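Local atomic coordinates of B-agarase (Saccharophagus degradans, PDB entry 4BQ2), a protein that hydrolyses beta-linkages of agarose as a family 50 glycoside hydrolase, acting as an exo-beta-agarase on chain ends. Residues A176-T181 and Y680-Q685; M658-Y663 and T726-M731. One frame throughout, in Å; residues are numbered along the deposited sequence. Where two conformers were deposited one is given.

How the interactions relate
Helix 673-688 ties the two contacts together. Interaction 1 joins one face of it to the CBM-like region, through the turn ahead of strand 180-191. Interaction 2 lies about 20 Å away, centre to centre, and pairs the loop that leads into this helix with the start of helix 729-739. The two meet directly where Y680 CD2 packs on M731 CE at 3.7 Å, so helices 673-688 and 729-739 touch between them. Interaction 1 is a surface contact that probably bridges the CBM-like region and the rest of the enzyme. Interaction 2 is partly buried, and its H660 side chain comes within about 4 Å of a bound glycerol, probably from the crystallisation liquor, though it may mark a pocket.

Interaction 1 of 2, residues A176-T181 and Y680-Q685; sequences AMHDKT and YKDYMQ
One polar bond carries this contact: H178 NE2 donates to D682 OD2 at 2.8 Å, with an N-H...O angle of 153°. Seen from the histidine the approach is regular, since OD2 lies almost in the ring plane. Seen from the aspartate it is less so: the donor comes from well above the carboxylate plane. Ring and carboxylate planes are 69° apart. OD1 also lies at the ring edge, but 3.7 Å from H178 NE2. On helix 673-688, D682 has CG anti to its carbonyl carbon (chi1 -71°), which extends the carboxylate from the helix toward the edge of the H178 ring. Behind the ring, S46 OG hydrogen-bonds to H178 O.

Packing covers the imidazole. M177 CB sits over the centre of one ring face, 4.2 Å above the plane, and H82 stacks with the same ring.

A salt bridge, K180 NZ to E631 OE1, accompanies the hydrogen bond as a further polar link from the CBM-like region to the rest of the enzyme. A carboxylate beside NE2 would probably favour a protonated imidazole, giving this bond, which probably runs between domains, some ionic character and perhaps some sensitivity to pH.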
ATOM      1  N   ALA A 176      13.231   8.656   6.771  1.00 17.18           N
ATOM      2  CA  ALA A 176      12.830   9.124   8.076  1.00 17.23           C
ATOM      3  C   ALA A 176      12.689  10.653   8.109  1.00 18.98           C
ATOM      4  O   ALA A 176      13.198  11.367   7.202  1.00 20.97           O
ATOM      5  CB  ALA A 176      13.848   8.654   9.115  1.00 17.65           C
ATOM      6  N   MET A 177      11.994  11.152   9.132  1.00 18.45           N
ATOM      7  CA  MET A 177      11.898  12.593   9.389  1.00 18.54           C
ATOM      8  C   MET A 177      12.790  13.014  10.525  1.00 18.89           C
ATOM      9  O   MET A 177      12.917  14.204  10.787  1.00 19.19           O
ATOM     10  CB  MET A 177      10.469  12.984   9.717  1.00 19.09           C
ATOM     11  CG  MET A 177       9.468  12.681   8.599  1.00 19.54           C
ATOM     12  SD  MET A 177       9.652  13.794   7.181  1.00 22.22           S
ATOM     13  CE  MET A 177      10.496  12.739   6.034  1.00 21.41           C
ATOM     14  N   HIS A 178      13.421  12.035  11.183  1.00 17.25           N
ATOM     15  CA  HIS A 178      14.252  12.279  12.363  1.00 17.79           C
ATOM     16  C   HIS A 178      15.473  11.380  12.298  1.00 16.05           C
ATOM     17  O   HIS A 178      15.408  10.277  11.734  1.00 15.44           O
ATOM     18  CB  HIS A 178      13.503  11.887  13.641  1.00 17.86           C
ATOM     19  CG  HIS A 178      12.163  12.525  13.796  1.00 19.83           C
ATOM     20  ND1 HIS A 178      12.000  13.871  14.020  1.00 20.22           N
ATOM     21  CD2 HIS A 178      10.922  11.985  13.830  1.00 22.02           C
ATOM     22  CE1 HIS A 178      10.714  14.142  14.164  1.00 21.62           C
ATOM     23  NE2 HIS A 178      10.038  13.015  14.046  1.00 22.77           N
ATOM     24  N   ASP A 179      16.555  11.811  12.931  1.00 15.35           N
ATOM     25  CA  ASP A 179      17.684  10.928  13.213  1.00 16.55           C
ATOM     26  C   ASP A 179      17.196   9.819  14.136  1.00 17.08           C
ATOM     27  O   ASP A 179      16.476  10.099  15.079  1.00 18.03           O
ATOM     28  CB  ASP A 179      18.797  11.702  13.943  1.00 18.42           C
ATOM     29  CG  ASP A 179      19.528  12.679  13.020  1.00 19.44           C
ATOM     30  OD1 ASP A 179      19.406  12.540  11.784  1.00 17.64           O
ATOM     31  OD2 ASP A 179      20.248  13.548  13.543  1.00 20.88           O
ATOM     32  N   LYS A 180      17.576   8.586  13.822  1.00 16.47           N
ATOM     33  CA  LYS A 180      17.251   7.391  14.591  1.00 16.03           C
ATOM     34  C   LYS A 180      18.575   6.816  15.171  1.00 17.35           C
ATOM     35  O   LYS A 180      19.614   6.827  14.518  1.00 17.72           O
ATOM     36  CB  LYS A 180      16.579   6.313  13.704  1.00 15.68           C
ATOM     37  CG  LYS A 180      15.271   6.736  13.011  1.00 14.74           C
ATOM     38  CD  LYS A 180      14.289   7.347  14.006  1.00 13.98           C
ATOM     39  CE  LYS A 180      12.960   7.831  13.372  1.00 14.92           C
ATOM     40  NZ  LYS A 180      12.213   6.687  12.742  1.00 15.22           N
ATOM     41  N   THR A 181      18.532   6.309  16.390  1.00 18.40           N
ATOM     42  CA  THR A 181      19.731   5.691  17.011  1.00 18.94           C
ATOM     43  C   THR A 181      19.308   4.374  17.681  1.00 19.75           C
ATOM     44  O   THR A 181      18.307   4.349  18.410  1.00 17.58           O
ATOM     45  CB  THR A 181      20.355   6.626  18.071  1.00 19.41           C
ATOM     46  OG1 THR A 181      20.677   7.885  17.465  1.00 21.18           O
ATOM     47  CG2 THR A 181      21.655   6.002  18.710  1.00 20.31           C
ATOM     48  N   TYR A 680       1.893   9.633  12.650  1.00 15.55           N
ATOM     49  CA  TYR A 680       0.886  10.264  11.766  1.00 16.24           C
ATOM     50  C   TYR A 680       1.097  11.778  11.710  1.00 16.88           C
ATOM     51  O   TYR A 680       1.092  12.399  10.632  1.00 16.10           O
ATOM     52  CB  TYR A 680      -0.525   9.978  12.269  1.00 15.45           C
ATOM     53  CG  TYR A 680      -1.632  10.678  11.491  1.00 16.79           C
ATOM     54  CD1 TYR A 680      -2.039  11.976  11.795  1.00 15.81           C
ATOM     55  CD2 TYR A 680      -2.315   9.993  10.486  1.00 16.42           C
ATOM     56  CE1 TYR A 680      -3.062  12.586  11.086  1.00 15.81           C
ATOM     57  CE2 TYR A 680      -3.347  10.585   9.779  1.00 15.63           C
ATOM     58  CZ  TYR A 680      -3.701  11.876  10.074  1.00 16.68           C
ATOM     59  OH  TYR A 680      -4.739  12.428   9.369  1.00 16.65           O
ATOM     60  N   LYS A 681       1.246  12.374  12.882  1.00 17.36           N
ATOM     61  CA  LYS A 681       1.491  13.802  12.992  1.00 18.21           C
ATOM     62  C   LYS A 681       2.765  14.260  12.268  1.00 18.92           C
ATOM     63  O   LYS A 681       2.775  15.316  11.611  1.00 18.43           O
ATOM     64  CB  LYS A 681       1.476  14.221  14.462  1.00 16.77           C
ATOM     65  CG  LYS A 681       0.058  14.180  15.055  1.00 16.62           C
ATOM     66  CD  LYS A 681      -0.001  14.737  16.465  1.00 16.74           C
ATOM     67  CE  LYS A 681       0.799  13.906  17.457  1.00 18.06           C
ATOM     68  NZ  LYS A 681       0.353  14.301  18.801  1.00 17.49           N
ATOM     69  N   ASP A 682       3.809  13.441  12.339  1.00 18.22           N
ATOM     70  CA  ASP A 682       5.062  13.738  11.636  1.00 19.76           C
ATOM     71  C   ASP A 682       4.894  13.674  10.133  1.00 19.37           C
ATOM     72  O   ASP A 682       5.382  14.559   9.410  1.00 17.61           O
ATOM     73  CB  ASP A 682       6.185  12.758  11.996  1.00 19.91           C
ATOM     74  CG  ASP A 682       6.730  12.932  13.427  1.00 21.96           C
ATOM     75  OD1 ASP A 682       6.497  13.940  14.131  1.00 21.54           O
ATOM     76  OD2 ASP A 682       7.411  11.991  13.855  1.00 25.17           O
ATOM     77  N   TYR A 683       4.228  12.620   9.655  1.00 16.31           N
ATOM     78  CA  TYR A 683       3.964  12.519   8.248  1.00 16.21           C
ATOM     79  C   TYR A 683       3.172  13.719   7.729  1.00 15.39           C
ATOM     80  O   TYR A 683       3.552  14.340   6.731  1.00 15.11           O
ATOM     81  CB  TYR A 683       3.186  11.231   7.916  1.00 14.09           C
ATOM     82  CG  TYR A 683       3.122  10.936   6.444  1.00 14.31           C
ATOM     83  CD1 TYR A 683       2.195  11.603   5.593  1.00 14.07           C
ATOM     84  CD2 TYR A 683       3.950   9.981   5.883  1.00 13.59           C
ATOM     85  CE1 TYR A 683       2.149  11.323   4.221  1.00 13.77           C
ATOM     86  CE2 TYR A 683       3.888   9.689   4.539  1.00 13.92           C
ATOM     87  CZ  TYR A 683       2.992  10.382   3.703  1.00 14.36           C
ATOM     88  OH  TYR A 683       2.920  10.068   2.344  1.00 15.39           O
ATOM     89  N   MET A 684       2.024  13.991   8.349  1.00 16.96           N
ATOM     90  CA  MET A 684       1.201  15.123   7.923  1.00 16.96           C
ATOM     91  C   MET A 684       1.912  16.484   8.018  1.00 18.39           C
ATOM     92  O   MET A 684       1.694  17.356   7.161  1.00 18.13           O
ATOM     93  CB  MET A 684      -0.123  15.139   8.686  1.00 17.38           C
ATOM     94  CG  MET A 684      -1.096  14.039   8.238  1.00 17.44           C
ATOM     95  SD  MET A 684      -1.473  13.988   6.469  1.00 18.37           S
ATOM     96  CE  MET A 684      -2.241  15.603   6.255  1.00 18.03           C
ATOM     97  N   GLN A 685       2.767  16.672   9.024  1.00 18.25           N
ATOM     98  CA  GLN A 685       3.573  17.906   9.099  1.00 19.40           C
ATOM     99  C   GLN A 685       4.414  18.062   7.862  1.00 18.08           C
ATOM    100  O   GLN A 685       4.574  19.176   7.344  1.00 17.48           O
ATOM    101  CB  GLN A 685       4.508  17.961  10.325  1.00 20.06           C
ATOM    102  CG  GLN A 685       5.116  19.359  10.576  1.00 22.75           C
ATOM    103  CD  GLN A 685       4.038  20.396  10.852  1.00 23.38           C
ATOM    104  OE1 GLN A 685       3.128  20.140  11.621  1.00 26.69           O
ATOM    105  NE2 GLN A 685       4.092  21.531  10.179  1.00 23.93           N
TER

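Interaction 2 of 2, residues M658-Y663 and T726-M731; sequences MDHGSY and TPYQEM
The ring of Y728 comes edge-on to the face of H660, a T-shaped pair with centroids 4.7 Å apart and planes inclined at 63°. Y728 CE1 stands over the centre of the imidazole, 3.4 Å above its plane, while the phenol oxygen slides past the rim, so that Y728 OH lies 3.1 Å from H660 CD2. The two side chains come from opposite directions. In H660 a chi1 of -161° extends the ring away from the backbone N, toward the tyrosine. Y728 occupies the N-cap position of helix 729-739, and the contact thus links the start of that helix to the loop between strand 648-652 and helix 673-688. Y728 O accepts from M731 N in the first turn of the helix.

The polar ends look to other partners: H660 NE2 is hydrogen-bonded to D722 OD2 and Y728 OH to D703 OD2, which limits the turning of the imidazole and holds the phenol end. A water also donates to Y728 OH at 2.8 Å and, weakly, to the backbone O of H660. R676, from helix 673-688, makes a cation-pi contact with the Y728 ring, and Y215 meets the H660 ring with planes at about 45°.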
ATOM      1  N   MET A 658       1.564  -3.432  16.368  0.50 18.49           N
ATOM      2  CA  MET A 658       1.260  -4.849  16.631  0.50 19.04           C
ATOM      3  C   MET A 658       0.710  -5.089  18.033  0.50 19.27           C
ATOM      4  O   MET A 658       0.653  -6.244  18.498  0.50 19.47           O
ATOM      5  CB  MET A 658       2.523  -5.690  16.387  0.50 20.33           C
ATOM      6  CG  MET A 658       3.136  -5.437  15.014  0.50 21.90           C
ATOM      7  SD  MET A 658       4.728  -6.230  14.759  0.50 26.10           S
ATOM      8  CE  MET A 658       4.150  -7.915  14.526  0.50 24.32           C
ATOM      9  N   ASP A 659       0.294  -4.009  18.695  1.00 18.76           N
ATOM     10  CA  ASP A 659      -0.221  -4.064  20.068  1.00 18.60           C
ATOM     11  C   ASP A 659      -1.771  -4.158  20.182  1.00 19.42           C
ATOM     12  O   ASP A 659      -2.327  -4.030  21.285  1.00 19.94           O
ATOM     13  CB  ASP A 659       0.270  -2.857  20.850  1.00 19.30           C
ATOM     14  CG  ASP A 659      -0.256  -1.521  20.281  1.00 19.44           C
ATOM     15  OD1 ASP A 659      -0.807  -1.483  19.150  1.00 20.27           O
ATOM     16  OD2 ASP A 659      -0.119  -0.513  20.981  1.00 17.91           O
ATOM     17  N   HIS A 660      -2.446  -4.398  19.061  1.00 17.46           N
ATOM     18  CA  HIS A 660      -3.895  -4.578  19.031  1.00 18.01           C
ATOM     19  C   HIS A 660      -4.242  -5.810  18.224  1.00 17.36           C
ATOM     20  O   HIS A 660      -5.277  -5.870  17.531  1.00 17.57           O
ATOM     21  CB  HIS A 660      -4.515  -3.304  18.443  1.00 18.57           C
ATOM     22  CG  HIS A 660      -5.966  -3.106  18.731  1.00 18.87           C
ATOM     23  ND1 HIS A 660      -6.422  -2.438  19.850  1.00 18.30           N
ATOM     24  CD2 HIS A 660      -7.055  -3.354  17.964  1.00 18.80           C
ATOM     25  CE1 HIS A 660      -7.738  -2.332  19.783  1.00 19.02           C
ATOM     26  NE2 HIS A 660      -8.145  -2.873  18.643  1.00 19.09           N
ATOM     27  N   GLY A 661      -3.389  -6.837  18.311  1.00 17.13           N
ATOM     28  CA  GLY A 661      -3.768  -8.136  17.797  1.00 17.47           C
ATOM     29  C   GLY A 661      -3.403  -8.456  16.369  1.00 17.32           C
ATOM     30  O   GLY A 661      -3.579  -9.582  15.934  1.00 17.67           O
ATOM     31  N   SER A 662      -2.852  -7.493  15.620  1.00 17.67           N
ATOM     32  CA  SER A 662      -2.474  -7.776  14.235  1.00 16.99           C
ATOM     33  C   SER A 662      -1.182  -8.566  14.106  1.00 18.41           C
ATOM     34  O   SER A 662      -0.253  -8.360  14.843  1.00 18.16           O
ATOM     35  CB  SER A 662      -2.339  -6.471  13.421  1.00 17.60           C
ATOM     36  OG  SER A 662      -2.201  -6.782  12.047  1.00 19.67           O
ATOM     37  N   TYR A 663      -1.102  -9.414  13.095  1.00 18.50           N
ATOM     38  CA  TYR A 663       0.157 -10.096  12.787  1.00 21.03           C
ATOM     39  C   TYR A 663       1.109  -9.257  11.947  1.00 21.85           C
ATOM     40  O   TYR A 663       2.237  -9.667  11.717  1.00 21.78           O
ATOM     41  CB  TYR A 663      -0.130 -11.364  12.002  1.00 22.93           C
ATOM     42  CG  TYR A 663      -1.132 -12.283  12.671  1.00 26.07           C
ATOM     43  CD1 TYR A 663      -1.043 -12.556  14.032  1.00 26.77           C
ATOM     44  CD2 TYR A 663      -2.144 -12.897  11.932  1.00 26.78           C
ATOM     45  CE1 TYR A 663      -1.931 -13.417  14.656  1.00 29.46           C
ATOM     46  CE2 TYR A 663      -3.050 -13.747  12.550  1.00 29.00           C
ATOM     47  CZ  TYR A 663      -2.940 -14.003  13.909  1.00 30.67           C
ATOM     48  OH  TYR A 663      -3.854 -14.853  14.532  1.00 35.20           O
ATOM     49  N   THR A 726     -14.558  -0.081  16.073  1.00 15.82           N
ATOM     50  CA  THR A 726     -14.214   0.781  17.216  1.00 16.79           C
ATOM     51  C   THR A 726     -13.010   1.623  16.839  1.00 16.15           C
ATOM     52  O   THR A 726     -11.978   1.071  16.437  1.00 15.08           O
ATOM     53  CB  THR A 726     -13.879  -0.038  18.495  1.00 18.82           C
ATOM     54  OG1 THR A 726     -15.017  -0.852  18.830  1.00 18.30           O
ATOM     55  CG2 THR A 726     -13.590   0.888  19.698  1.00 19.92           C
ATOM     56  N   PRO A 727     -13.115   2.947  17.011  1.00 14.94           N
ATOM     57  CA  PRO A 727     -11.993   3.795  16.602  1.00 14.72           C
ATOM     58  C   PRO A 727     -10.761   3.574  17.459  1.00 14.79           C
ATOM     59  O   PRO A 727     -10.884   3.369  18.659  1.00 13.90           O
ATOM     60  CB  PRO A 727     -12.505   5.195  16.873  1.00 14.80           C
ATOM     61  CG  PRO A 727     -13.989   5.068  16.663  1.00 15.55           C
ATOM     62  CD  PRO A 727     -14.317   3.742  17.311  1.00 15.07           C
ATOM     63  N   TYR A 728      -9.580   3.639  16.838  1.00 14.88           N
ATOM     64  CA  TYR A 728      -8.352   3.805  17.615  1.00 14.90           C
ATOM     65  C   TYR A 728      -8.316   5.240  18.044  1.00 15.88           C
ATOM     66  O   TYR A 728      -8.097   6.119  17.208  1.00 15.81           O
ATOM     67  CB  TYR A 728      -7.142   3.533  16.741  1.00 14.88           C
ATOM     68  CG  TYR A 728      -7.034   2.095  16.301  1.00 14.34           C
ATOM     69  CD1 TYR A 728      -6.472   1.141  17.160  1.00 14.90           C
ATOM     70  CD2 TYR A 728      -7.515   1.675  15.058  1.00 14.56           C
ATOM     71  CE1 TYR A 728      -6.349  -0.189  16.762  1.00 15.24           C
ATOM     72  CE2 TYR A 728      -7.405   0.336  14.657  1.00 15.36           C
ATOM     73  CZ  TYR A 728      -6.816  -0.583  15.528  1.00 14.80           C
ATOM     74  OH  TYR A 728      -6.679  -1.906  15.195  1.00 15.02           O
ATOM     75  N   GLN A 729      -8.516   5.502  19.339  1.00 16.55           N
ATOM     76  CA  GLN A 729      -8.528   6.884  19.824  1.00 17.15           C
ATOM     77  C   GLN A 729      -7.222   7.612  19.613  1.00 16.46           C
ATOM     78  O   GLN A 729      -7.215   8.833  19.443  1.00 15.31           O
ATOM     79  CB  GLN A 729      -8.928   6.968  21.307  1.00 19.93           C
ATOM     80  CG  GLN A 729     -10.413   6.663  21.569  1.00 27.68           C
ATOM     81  CD  GLN A 729     -11.380   7.751  21.073  1.00 33.79           C
ATOM     82  OE1 GLN A 729     -10.989   8.896  20.782  1.00 38.43           O
ATOM     83  NE2 GLN A 729     -12.663   7.391  20.974  1.00 39.87           N
ATOM     84  N   GLU A 730      -6.102   6.884  19.641  1.00 16.44           N
ATOM     85  CA  GLU A 730      -4.784   7.512  19.351  1.00 17.02           C
ATOM     86  C   GLU A 730      -4.766   8.105  17.936  1.00 16.08           C
ATOM     87  O   GLU A 730      -4.131   9.131  17.696  1.00 17.57           O
ATOM     88  CB  GLU A 730      -3.637   6.484  19.493  1.00 16.95           C
ATOM     89  CG  GLU A 730      -3.557   5.895  20.920  1.00 17.69           C
ATOM     90  CD  GLU A 730      -4.496   4.722  21.155  1.00 17.35           C
ATOM     91  OE1 GLU A 730      -5.356   4.399  20.293  1.00 17.61           O
ATOM     92  OE2 GLU A 730      -4.375   4.091  22.221  1.00 18.75           O
ATOM     93  N   MET A 731      -5.442   7.451  16.995  1.00 16.16           N
ATOM     94  CA  MET A 731      -5.448   7.934  15.599  1.00 15.79           C
ATOM     95  C   MET A 731      -6.413   9.131  15.467  1.00 16.10           C
ATOM     96  O   MET A 731      -6.095  10.155  14.815  1.00 15.91           O
ATOM     97  CB  MET A 731      -5.812   6.799  14.626  1.00 16.10           C
ATOM     98  CG  MET A 731      -4.757   5.692  14.479  1.00 16.06           C
ATOM     99  SD  MET A 731      -3.048   6.301  14.304  1.00 18.21           S
ATOM    100  CE  MET A 731      -3.219   7.321  12.859  1.00 16.36           C
TER
HETATM  101  O   HOH W   1      -4.680  -3.903  14.891  1.00 20.91           O